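Local coordinates for protein beta-gamma-crystallin (Geodia cydonium, PDB 4IAU) that is of unknown biological function but binds calcium and belongs to the beta/gamma-crystallin family of Greek key proteins, at residues A[4-9]-A[30-35]; A[121-126]-A[157-162]; A[47-52]-A[89-94]. One frame throughout, in Å; residues are numbered along the deposited sequence.

Contact 1 (A[4-9]-A[30-35])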
loop_
_atom_site.group_PDB
_atom_site.type_symbol
_atom_site.label_atom_id
_atom_site.label_comp_id
_atom_site.label_asym_id
_atom_site.label_seq_id
_atom_site.Cartn_x
_atom_site.Cartn_y
_atom_site.Cartn_z
ATOM N N ALA A 4 10.323 7.483 -5.904
ATOM C CA ALA A 4 10.490 6.282 -5.062
ATOM C C ALA A 4 11.540 5.407 -5.723
ATOM O O ALA A 4 11.595 5.317 -6.951
ATOM C CB ALA A 4 9.172 5.553 -4.921
ATOM N N LYS A 5 12.357 4.736 -4.895
ATOM C CA LYS A 5 13.440 3.930 -5.437
ATOM C C LYS A 5 13.799 2.836 -4.450
ATOM O O LYS A 5 13.894 3.093 -3.239
ATOM C CB LYS A 5 14.631 4.810 -5.793
ATOM C CG LYS A 5 15.634 4.166 -6.706
ATOM C CD LYS A 5 16.742 5.168 -7.096
ATOM C CE LYS A 5 17.699 4.510 -8.069
ATOM N NZ LYS A 5 18.775 5.525 -8.397
ATOM N N VAL A 6 14.030 1.644 -4.955
ATOM C CA VAL A 6 14.459 0.514 -4.153
ATOM C C VAL A 6 15.519 -0.273 -4.927
ATOM O O VAL A 6 15.404 -0.464 -6.116
ATOM C CB VAL A 6 13.266 -0.365 -3.712
ATOM C CG1 VAL A 6 12.527 -0.957 -4.918
ATOM C CG2 VAL A 6 13.709 -1.458 -2.758
ATOM N N THR A 7 16.514 -0.744 -4.187
ATOM C CA THR A 7 17.500 -1.655 -4.698
ATOM C C THR A 7 17.186 -3.063 -4.180
ATOM O O THR A 7 16.936 -3.253 -2.990
ATOM C CB THR A 7 18.908 -1.286 -4.202
ATOM O OG1 THR A 7 19.260 0.001 -4.705
ATOM C CG2 THR A 7 19.969 -2.323 -4.633
ATOM N N LEU A 8 17.197 -4.034 -5.089
ATOM C CA LEU A 8 16.984 -5.426 -4.772
ATOM C C LEU A 8 18.167 -6.223 -5.278
ATOM O O LEU A 8 18.739 -5.944 -6.322
ATOM C CB LEU A 8 15.689 -5.979 -5.398
ATOM C CG LEU A 8 14.394 -5.353 -4.847
ATOM C CD1 LEU A 8 13.217 -5.755 -5.680
ATOM C CD2 LEU A 8 14.217 -5.741 -3.425
ATOM N N VAL A 9 18.580 -7.219 -4.478
ATOM C CA VAL A 9 19.766 -8.021 -4.764
ATOM C C VAL A 9 19.404 -9.499 -4.676
ATOM O O VAL A 9 18.715 -9.947 -3.759
ATOM C CB VAL A 9 20.907 -7.678 -3.786
ATOM C CG1 VAL A 9 22.190 -8.380 -4.213
ATOM C CG2 VAL A 9 21.134 -6.194 -3.670
ATOM N N ALA A 30 16.554 -11.541 -2.934
ATOM C CA ALA A 30 16.765 -11.988 -1.554
ATOM C C ALA A 30 17.015 -10.831 -0.572
ATOM O O ALA A 30 16.753 -11.031 0.620
ATOM C CB ALA A 30 17.920 -12.959 -1.505
ATOM N N ARG A 31 17.566 -9.718 -1.004
ATOM C CA ARG A 31 17.921 -8.604 -0.114
ATOM C C ARG A 31 17.404 -7.313 -0.719
ATOM O O ARG A 31 17.186 -7.204 -1.927
ATOM C CB ARG A 31 19.433 -8.540 0.142
ATOM C CG ARG A 31 19.941 -9.755 0.881
ATOM C CD ARG A 31 21.377 -9.585 1.440
ATOM N NE ARG A 31 22.300 -9.473 0.419
ATOM C CZ ARG A 31 23.488 -8.898 0.481
ATOM N NH1 ARG A 31 23.930 -8.235 1.540
ATOM N NH2 ARG A 31 24.179 -8.937 -0.631
ATOM N N VAL A 32 17.225 -6.332 0.166
ATOM C CA VAL A 32 16.529 -5.092 -0.197
ATOM C C VAL A 32 17.144 -3.906 0.519
ATOM O O VAL A 32 17.553 -4.001 1.688
ATOM C CB VAL A 32 15.039 -5.232 0.182
ATOM C CG1 VAL A 32 14.829 -5.498 1.673
ATOM C CG2 VAL A 32 14.220 -4.006 -0.279
ATOM N N ARG A 33 17.109 -2.755 -0.144
ATOM C CA ARG A 33 17.346 -1.458 0.465
ATOM C C ARG A 33 16.447 -0.427 -0.227
ATOM O O ARG A 33 16.682 -0.088 -1.376
ATOM C CB ARG A 33 18.787 -1.009 0.373
ATOM C CG ARG A 33 19.057 0.323 1.035
ATOM C CD ARG A 33 20.479 0.738 0.894
ATOM N NE ARG A 33 20.678 2.123 1.272
ATOM C CZ ARG A 33 21.832 2.763 1.168
ATOM N NH1 ARG A 33 22.903 2.102 0.737
ATOM N NH2 ARG A 33 21.835 4.055 1.485
ATOM N N VAL A 34 15.419 0.052 0.497
ATOM C CA VAL A 34 14.636 1.176 0.011
ATOM C C VAL A 34 15.467 2.446 0.172
ATOM O O VAL A 34 15.880 2.774 1.292
ATOM C CB VAL A 34 13.317 1.322 0.781
ATOM C CG1 VAL A 34 12.628 2.604 0.375
ATOM C CG2 VAL A 34 12.418 0.130 0.535
ATOM N N THR A 35 15.745 3.132 -0.926
ATOM C CA THR A 35 16.549 4.360 -0.872
ATOM C C THR A 35 15.678 5.615 -0.936
ATOM O O THR A 35 16.125 6.643 -0.408
ATOM C CB THR A 35 17.605 4.340 -1.959
ATOM O OG1 THR A 35 16.978 4.251 -3.219
ATOM C CG2 THR A 35 18.571 3.178 -1.724
HETATM O O HOH W 1 18.069 2.543 -5.002
#
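Val32 wedges one methyl, CG2, into the notch between Val6 and Leu8, which project on the same face of the opposite strand. Its CG2 lies 3.6 Å from Val6 CG2 on one flank and 3.6 Å from Leu8 CD2 on the other. In both Val32 and Val6, CG1 sits between the backbone N and the carbonyl carbon (chi1 59° and 61°), which leaves CG2 anti to the backbone N and facing its neighbour. Val6 CG2 in turn fills the dip between Val32 and Val34, touching Val34 CG2 at 3.9 Å. Compact side chains suit the close, non-hydrogen-bonded pairs Val6-Val34 and Leu8-Val32, with Val6-Val32 as the diagonal touch. Phe18 of the neighbouring strand flanks Val6 and Leu8, while Trp39 and Phe41 of strand 38-42 touch the valines from outside the sheet.

The other face is looser and more polar. Thr7 and Thr35 share a water, 2.8 Å from Thr7 OG1 and 2.7 Å from Thr35 OG1, and Thr7 OG1 is also hydrogen-bonded to Asp17. The extended Arg33 carries its guanidinium away to Ser63 O. At the far end Val9 O takes two donors, Ala30 N at 2.8 Å and Arg31 N at 3.0 Å, a classic beta bulge. Strand 67-68, much later in the chain, completes the sheet, consistent with strand exchange between paired Greek key motifs in crystallin domains.

Contact 2 (A[121-126]-A[157-162])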
loop_
_atom_site.group_PDB
_atom_site.type_symbol
_atom_site.label_atom_id
_atom_site.label_comp_id
_atom_site.label_asym_id
_atom_site.label_seq_id
_atom_site.Cartn_x
_atom_site.Cartn_y
_atom_site.Cartn_z
ATOM N N GLY A 121 -2.224 14.185 6.317
ATOM C CA GLY A 121 -3.553 14.728 6.402
ATOM C C GLY A 121 -4.425 14.075 7.475
ATOM O O GLY A 121 -4.230 12.972 7.892
ATOM N N GLN A 122 -5.461 14.864 7.832
ATOM C CA GLN A 122 -6.547 14.386 8.640
ATOM C C GLN A 122 -7.752 14.188 7.716
ATOM O O GLN A 122 -8.028 15.043 6.898
ATOM C CB GLN A 122 -6.925 15.354 9.751
ATOM C CG GLN A 122 -5.768 15.579 10.719
ATOM C CD GLN A 122 -5.534 14.384 11.619
ATOM O OE1 GLN A 122 -6.429 13.648 12.031
ATOM N NE2 GLN A 122 -4.255 14.133 11.857
ATOM N N TRP A 123 -8.458 13.061 7.904
ATOM C CA TRP A 123 -9.501 12.673 6.956
ATOM C C TRP A 123 -10.743 12.227 7.710
ATOM O O TRP A 123 -10.652 11.674 8.805
ATOM C CB TRP A 123 -8.987 11.508 6.101
ATOM C CG TRP A 123 -7.734 11.770 5.328
ATOM C CD1 TRP A 123 -6.445 11.804 5.823
ATOM C CD2 TRP A 123 -7.644 12.056 3.934
ATOM N NE1 TRP A 123 -5.573 12.089 4.814
ATOM C CE2 TRP A 123 -6.274 12.226 3.634
ATOM C CE3 TRP A 123 -8.584 12.158 2.916
ATOM C CZ2 TRP A 123 -5.816 12.494 2.355
ATOM C CZ3 TRP A 123 -8.124 12.405 1.631
ATOM C CH2 TRP A 123 -6.750 12.564 1.356
ATOM N N ARG A 124 -11.878 12.398 7.059
ATOM C CA ARG A 124 -13.145 11.841 7.538
ATOM C C ARG A 124 -13.589 10.784 6.538
ATOM O O ARG A 124 -13.595 10.985 5.334
ATOM C CB ARG A 124 -14.236 12.931 7.651
ATOM C CG ARG A 124 -13.946 13.927 8.724
ATOM C CD ARG A 124 -15.190 14.669 9.156
ATOM N NE ARG A 124 -15.777 13.725 10.151
ATOM C CZ ARG A 124 -15.469 13.595 11.438
ATOM N NH1 ARG A 124 -14.552 14.357 12.054
ATOM N NH2 ARG A 124 -16.117 12.660 12.132
ATOM N N LEU A 125 -13.936 9.618 7.083
ATOM C CA LEU A 125 -14.234 8.420 6.321
ATOM C C LEU A 125 -15.732 8.110 6.438
ATOM O O LEU A 125 -16.252 8.006 7.560
ATOM C CB LEU A 125 -13.452 7.230 6.864
ATOM C CG LEU A 125 -11.958 7.222 6.448
ATOM C CD1 LEU A 125 -11.151 8.353 7.028
ATOM C CD2 LEU A 125 -11.366 5.882 6.842
ATOM N N TYR A 126 -16.361 7.874 5.294
ATOM C CA TYR A 126 -17.806 7.699 5.162
ATOM C C TYR A 126 -18.147 6.413 4.461
ATOM O O TYR A 126 -17.435 5.957 3.547
ATOM C CB TYR A 126 -18.392 8.854 4.339
ATOM C CG TYR A 126 -18.197 10.214 4.875
ATOM C CD1 TYR A 126 -17.009 10.896 4.620
ATOM C CD2 TYR A 126 -19.200 10.894 5.589
ATOM C CE1 TYR A 126 -16.834 12.190 5.109
ATOM C CE2 TYR A 126 -19.026 12.176 6.070
ATOM C CZ TYR A 126 -17.831 12.820 5.828
ATOM O OH TYR A 126 -17.586 14.090 6.254
ATOM N N LYS A 157 -16.825 4.494 1.129
ATOM C CA LYS A 157 -17.315 5.048 -0.113
ATOM C C LYS A 157 -16.876 6.459 -0.391
ATOM O O LYS A 157 -16.880 6.873 -1.578
ATOM C CB LYS A 157 -18.839 4.933 -0.193
ATOM C CG LYS A 157 -19.303 3.554 -0.588
ATOM C CD LYS A 157 -20.849 3.520 -0.725
ATOM C CE LYS A 157 -21.336 2.206 -1.312
ATOM N NZ LYS A 157 -20.983 1.006 -0.503
ATOM N N SER A 158 -16.515 7.265 0.586
ATOM C CA SER A 158 -15.970 8.568 0.355
ATOM C C SER A 158 -15.059 8.939 1.510
ATOM O O SER A 158 -15.198 8.384 2.622
ATOM C CB SER A 158 -17.025 9.636 0.105
ATOM O OG SER A 158 -17.931 9.793 1.168
HETATM N N MSE A 159 -14.110 9.841 1.254
HETATM C CA MSE A 159 -13.086 10.191 2.224
HETATM C C MSE A 159 -12.696 11.624 1.969
HETATM O O MSE A 159 -12.220 11.953 0.906
HETATM C CB MSE A 159 -11.939 9.177 2.144
HETATM C CG MSE A 159 -10.870 9.317 3.191
HETATM SE SE MSE A 159 -9.766 7.723 3.175
HETATM C CE MSE A 159 -8.176 8.465 3.919
ATOM N N GLU A 160 -12.934 12.493 2.981
ATOM C CA GLU A 160 -12.780 13.921 2.844
ATOM C C GLU A 160 -11.534 14.351 3.618
ATOM O O GLU A 160 -11.352 13.983 4.788
ATOM C CB GLU A 160 -14.039 14.652 3.383
ATOM C CG GLU A 160 -13.976 16.115 3.036
ATOM C CD GLU A 160 -15.277 16.845 2.923
ATOM O OE1 GLU A 160 -16.008 16.631 3.896
ATOM O OE2 GLU A 160 -15.564 17.573 1.935
ATOM N N ARG A 161 -10.672 15.136 2.993
ATOM C CA ARG A 161 -9.498 15.663 3.661
ATOM C C ARG A 161 -9.886 16.939 4.371
ATOM O O ARG A 161 -10.445 17.843 3.762
ATOM C CB ARG A 161 -8.380 15.886 2.640
ATOM C CG ARG A 161 -7.067 16.235 3.323
ATOM C CD ARG A 161 -5.981 16.283 2.332
ATOM N NE ARG A 161 -4.725 16.561 2.965
ATOM C CZ ARG A 161 -3.515 16.143 2.568
ATOM N NH1 ARG A 161 -3.414 15.426 1.457
ATOM N NH2 ARG A 161 -2.582 16.515 3.409
ATOM N N GLU A 162 -9.558 17.022 5.633
ATOM C CA GLU A 162 -9.854 18.210 6.444
ATOM C C GLU A 162 -8.774 19.214 6.205
ATOM O O GLU A 162 -7.642 19.038 5.697
ATOM C CB GLU A 162 -9.942 17.831 7.928
ATOM C CG GLU A 162 -10.940 16.795 8.355
ATOM C CD GLU A 162 -11.125 16.638 9.851
ATOM O OE1 GLU A 162 -10.146 16.774 10.616
ATOM O OE2 GLU A 162 -12.262 16.374 10.323
HETATM O O HOH W 2 -5.606 17.598 6.757
#
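Trp123 is sandwiched between Met159 and Arg161 where strands 123-126 and 158-161 run antiparallel in a beta/gamma-crystallin Greek key sheet. On one face of the indole, CE of Met159, here selenomethionine, makes a CH-pi contact 3.9 Å from the centroid of the Trp123 five-membered ring. Over the opposite face Arg161 CB sits 3.8 Å from the centroid of the Trp123 six-membered ring. Arg161 CG lies opposite its backbone N (chi1 -171°), and the extended chain carries its methylenes past the indole rim to a guanidinium held by Val84 O. The selenium packs beside Leu125, while Ile118 touches both Trp123 and Met159, closing a tight apolar core. An alanine in place of Trp123 would probably open a gap between the Met159 methyl and the Arg161 methylenes and leave both side chains freer to turn.

On the reverse face Tyr126 and Ser158 remain buried. Tyr126 lays its ring edge towards Ser158 O, and a serine suits the spot because its OG is hydrogen-bonded with Gln128 O and Tyr131 N and is small enough to sit 3.3 Å from Tyr126 CB. The loose, solvent side is the Arg124 end, near exposed Glu162: Arg124 NH1 and Glu162 OE2 form a long salt bridge of 3.5 Å at the guanidinium edge, the same OE2 has its stronger salt bridge with Arg137, and Ser135 takes Arg124 NE. A water joins Gln122 N to Glu162 O. At the other end a classic beta bulge sets Lys157 and Ser158 opposite Tyr126: Lys157 N donates to Tyr126 O at 2.9 Å, Ser158 N only weakly.

Contact 3 (A[47-52]-A[89-94]). With CA (calcium ion), chain B; GOL (glycerol), chain C.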
loop_
_atom_site.group_PDB
_atom_site.type_symbol
_atom_site.label_atom_id
_atom_site.label_comp_id
_atom_site.label_asym_id
_atom_site.label_seq_id
_atom_site.Cartn_x
_atom_site.Cartn_y
_atom_site.Cartn_z
ATOM N N TYR A 47 0.186 -8.315 -6.223
ATOM C CA TYR A 47 -0.019 -7.710 -4.910
ATOM C C TYR A 47 -0.942 -8.563 -4.075
ATOM O O TYR A 47 -1.855 -8.091 -3.391
ATOM C CB TYR A 47 -0.471 -6.260 -4.997
ATOM C CG TYR A 47 0.263 -5.496 -6.096
ATOM C CD1 TYR A 47 1.641 -5.415 -6.118
ATOM C CD2 TYR A 47 -0.453 -4.921 -7.159
ATOM C CE1 TYR A 47 2.318 -4.768 -7.128
ATOM C CE2 TYR A 47 0.224 -4.261 -8.177
ATOM C CZ TYR A 47 1.625 -4.183 -8.160
ATOM O OH TYR A 47 2.367 -3.536 -9.123
ATOM N N ASN A 48 -0.678 -9.881 -4.037
ATOM C CA ASN A 48 -1.430 -10.803 -3.190
ATOM C C ASN A 48 -2.900 -10.846 -3.541
ATOM O O ASN A 48 -3.765 -11.114 -2.709
ATOM C CB ASN A 48 -1.208 -10.582 -1.702
ATOM C CG ASN A 48 0.148 -11.049 -1.251
ATOM O OD1 ASN A 48 0.871 -11.757 -1.958
ATOM N ND2 ASN A 48 0.506 -10.701 0.003
ATOM N N ASP A 49 -3.206 -10.679 -4.850
ATOM C CA ASP A 49 -4.627 -10.734 -5.213
ATOM C C ASP A 49 -5.253 -12.097 -4.961
ATOM O O ASP A 49 -6.374 -12.176 -4.468
ATOM C CB ASP A 49 -4.800 -10.320 -6.693
ATOM C CG ASP A 49 -6.239 -10.028 -7.035
ATOM O OD1 ASP A 49 -6.899 -9.252 -6.277
ATOM O OD2 ASP A 49 -6.713 -10.572 -8.043
ATOM N N ALA A 50 -4.557 -13.192 -5.327
ATOM C CA ALA A 50 -5.188 -14.512 -5.244
ATOM C C ALA A 50 -5.557 -14.822 -3.808
ATOM O O ALA A 50 -6.606 -15.452 -3.557
ATOM C CB ALA A 50 -4.280 -15.564 -5.822
ATOM N N SER A 51 -4.698 -14.470 -2.854
ATOM C CA SER A 51 -4.947 -14.717 -1.454
ATOM C C SER A 51 -5.823 -13.665 -0.794
ATOM O O SER A 51 -6.019 -13.702 0.438
ATOM C CB SER A 51 -3.635 -14.798 -0.687
ATOM O OG SER A 51 -2.928 -13.564 -0.733
ATOM N N GLY A 52 -6.314 -12.690 -1.534
ATOM C CA GLY A 52 -7.090 -11.624 -0.923
ATOM C C GLY A 52 -6.323 -10.931 0.185
ATOM O O GLY A 52 -6.876 -10.524 1.202
ATOM N N TYR A 89 -6.600 0.273 -0.400
ATOM C CA TYR A 89 -6.321 -1.034 -1.002
ATOM C C TYR A 89 -7.538 -1.932 -0.903
ATOM O O TYR A 89 -8.293 -1.913 0.092
ATOM C CB TYR A 89 -5.141 -1.688 -0.290
ATOM C CG TYR A 89 -3.885 -0.891 -0.370
ATOM C CD1 TYR A 89 -2.989 -1.055 -1.412
ATOM C CD2 TYR A 89 -3.546 0.049 0.614
ATOM C CE1 TYR A 89 -1.801 -0.317 -1.487
ATOM C CE2 TYR A 89 -2.391 0.788 0.543
ATOM C CZ TYR A 89 -1.514 0.605 -0.519
ATOM O OH TYR A 89 -0.368 1.374 -0.536
ATOM N N LYS A 90 -7.733 -2.726 -1.950
ATOM C CA LYS A 90 -8.896 -3.624 -2.023
ATOM C C LYS A 90 -8.827 -4.722 -0.975
ATOM O O LYS A 90 -9.847 -5.126 -0.433
ATOM C CB LYS A 90 -8.965 -4.246 -3.412
ATOM C CG LYS A 90 -10.163 -5.156 -3.607
ATOM C CD LYS A 90 -10.231 -5.759 -4.987
ATOM C CE LYS A 90 -11.460 -6.596 -5.173
ATOM N NZ LYS A 90 -11.450 -7.248 -6.527
ATOM N N HIS A 91 -7.645 -5.251 -0.665
ATOM C CA HIS A 91 -7.513 -6.363 0.273
ATOM C C HIS A 91 -6.889 -5.881 1.586
ATOM O O HIS A 91 -6.257 -4.820 1.636
ATOM C CB HIS A 91 -6.697 -7.477 -0.306
ATOM C CG HIS A 91 -7.212 -8.035 -1.559
ATOM N ND1 HIS A 91 -8.545 -8.264 -1.770
ATOM C CD2 HIS A 91 -6.566 -8.365 -2.678
ATOM C CE1 HIS A 91 -8.695 -8.745 -2.994
ATOM N NE2 HIS A 91 -7.519 -8.833 -3.579
ATOM N N VAL A 92 -7.100 -6.686 2.610
ATOM C CA VAL A 92 -6.355 -6.488 3.849
ATOM C C VAL A 92 -4.857 -6.528 3.526
ATOM O O VAL A 92 -4.403 -7.032 2.499
ATOM C CB VAL A 92 -6.706 -7.516 4.913
ATOM C CG1 VAL A 92 -8.165 -7.402 5.356
ATOM C CG2 VAL A 92 -6.370 -8.960 4.478
ATOM N N ASN A 93 -4.061 -5.964 4.443
ATOM C CA ASN A 93 -2.612 -6.056 4.333
ATOM C C ASN A 93 -2.114 -5.476 3.003
ATOM O O ASN A 93 -1.155 -5.919 2.396
ATOM C CB ASN A 93 -2.101 -7.469 4.491
ATOM C CG ASN A 93 -2.508 -8.070 5.832
ATOM O OD1 ASN A 93 -2.647 -7.368 6.823
ATOM N ND2 ASN A 93 -2.743 -9.375 5.810
ATOM N N PHE A 94 -2.808 -4.423 2.564
ATOM C CA PHE A 94 -2.368 -3.598 1.450
ATOM C C PHE A 94 -2.331 -4.367 0.161
ATOM O O PHE A 94 -1.557 -4.025 -0.769
ATOM C CB PHE A 94 -1.048 -2.866 1.746
ATOM C CG PHE A 94 -1.043 -2.374 3.157
ATOM C CD1 PHE A 94 -2.015 -1.453 3.591
ATOM C CD2 PHE A 94 -0.141 -2.834 4.092
ATOM C CE1 PHE A 94 -2.095 -1.085 4.908
ATOM C CE2 PHE A 94 -0.215 -2.461 5.396
ATOM C CZ PHE A 94 -1.209 -1.572 5.815
HETATM CA CA CA B . -11.980 -5.796 0.045
HETATM C C1 GOL C . -12.567 -9.072 0.814
HETATM O O1 GOL C . -13.042 -7.758 1.197
HETATM C C2 GOL C . -11.054 -9.011 0.611
HETATM O O2 GOL C . -10.760 -7.889 -0.183
HETATM C C3 GOL C . -10.371 -8.896 1.973
HETATM O O3 GOL C . -8.957 -8.782 1.872
HETATM O O HOH W 3 -1.096 -8.684 1.352
HETATM O O HOH W 4 -9.628 -9.322 -6.320
HETATM O O HOH W 5 -13.012 -6.557 -1.923
#
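Beside a calcium site of the crystallin domain, His91 bridges from the calcium-binding loop after strand 86-89 to Asp49 and Gly52 in the turn that follows helix 45-48. The imidazole is held at two edges and over one face. At one edge NE2 donates to Asp49 OD1 at 2.8 Å, a nearly straight bond (162°) that meets the oxygen on its anti side from out of the carboxylate plane, while the oxygen lies near the plane of the ring. At another, ND1 donates to glycerol O2, also at 2.8 Å. Over one face sits Gly52 CA, 3.6 Å from the centroid of the His91 ring, a CH-pi contact in which the missing side chain lets Gly52 CA come directly over the ring centre. His91 CG is opposite its own carbonyl carbon (chi1 -58°), which swings the ring out between these partners.

Glycine also readily takes the positive phi required of the C-prime residue of the Schellman motif that closes the turn, with Gly52 N bonded to Asp49 O. Gly52 O accepts from glycerol O3, which itself accepts from Val92 N. Lys90 contributes its carbonyl O to the calcium ion at 2.3 Å, while its extended side chain reaches back to Asp49 OD1 through a water. Two glycerol hydroxyls and a water also bind the metal, and Gly112, Ser114 and Asp154 complete the site.

With both ring nitrogens acting as donors, His91 is probably a cationic imidazolium stabilised by the Asp49 carboxylate. His91 is second-shell through the glycerol, and Asp49 stands behind it, helping to fix the ring; since the glycerol probably comes from the crystallisation liquor, the bearing on the native site is uncertain.

How the contacts relate
The contacts follow one another along the chain in the order 1, 3, 2. Contacts 1 and 2 lie on opposite sides of the chain's centre, 32 Å apart between centres, and each joins the first and third strands of its own antiparallel sheet. Contact 3 is 22 Å from either, centre to centre, and no two of the three touch. It lies nearer the middle, where the end of helix 45-48 and its turn meet a loop: residues 47-52 follow strand 38-42, which packs on contact 1, and residues 89-94 lead out of strand 86-89, which packs on contact 2. Contact 3 thus links the two Greek key units beside the calcium site, consistent with part of the interdomain interface.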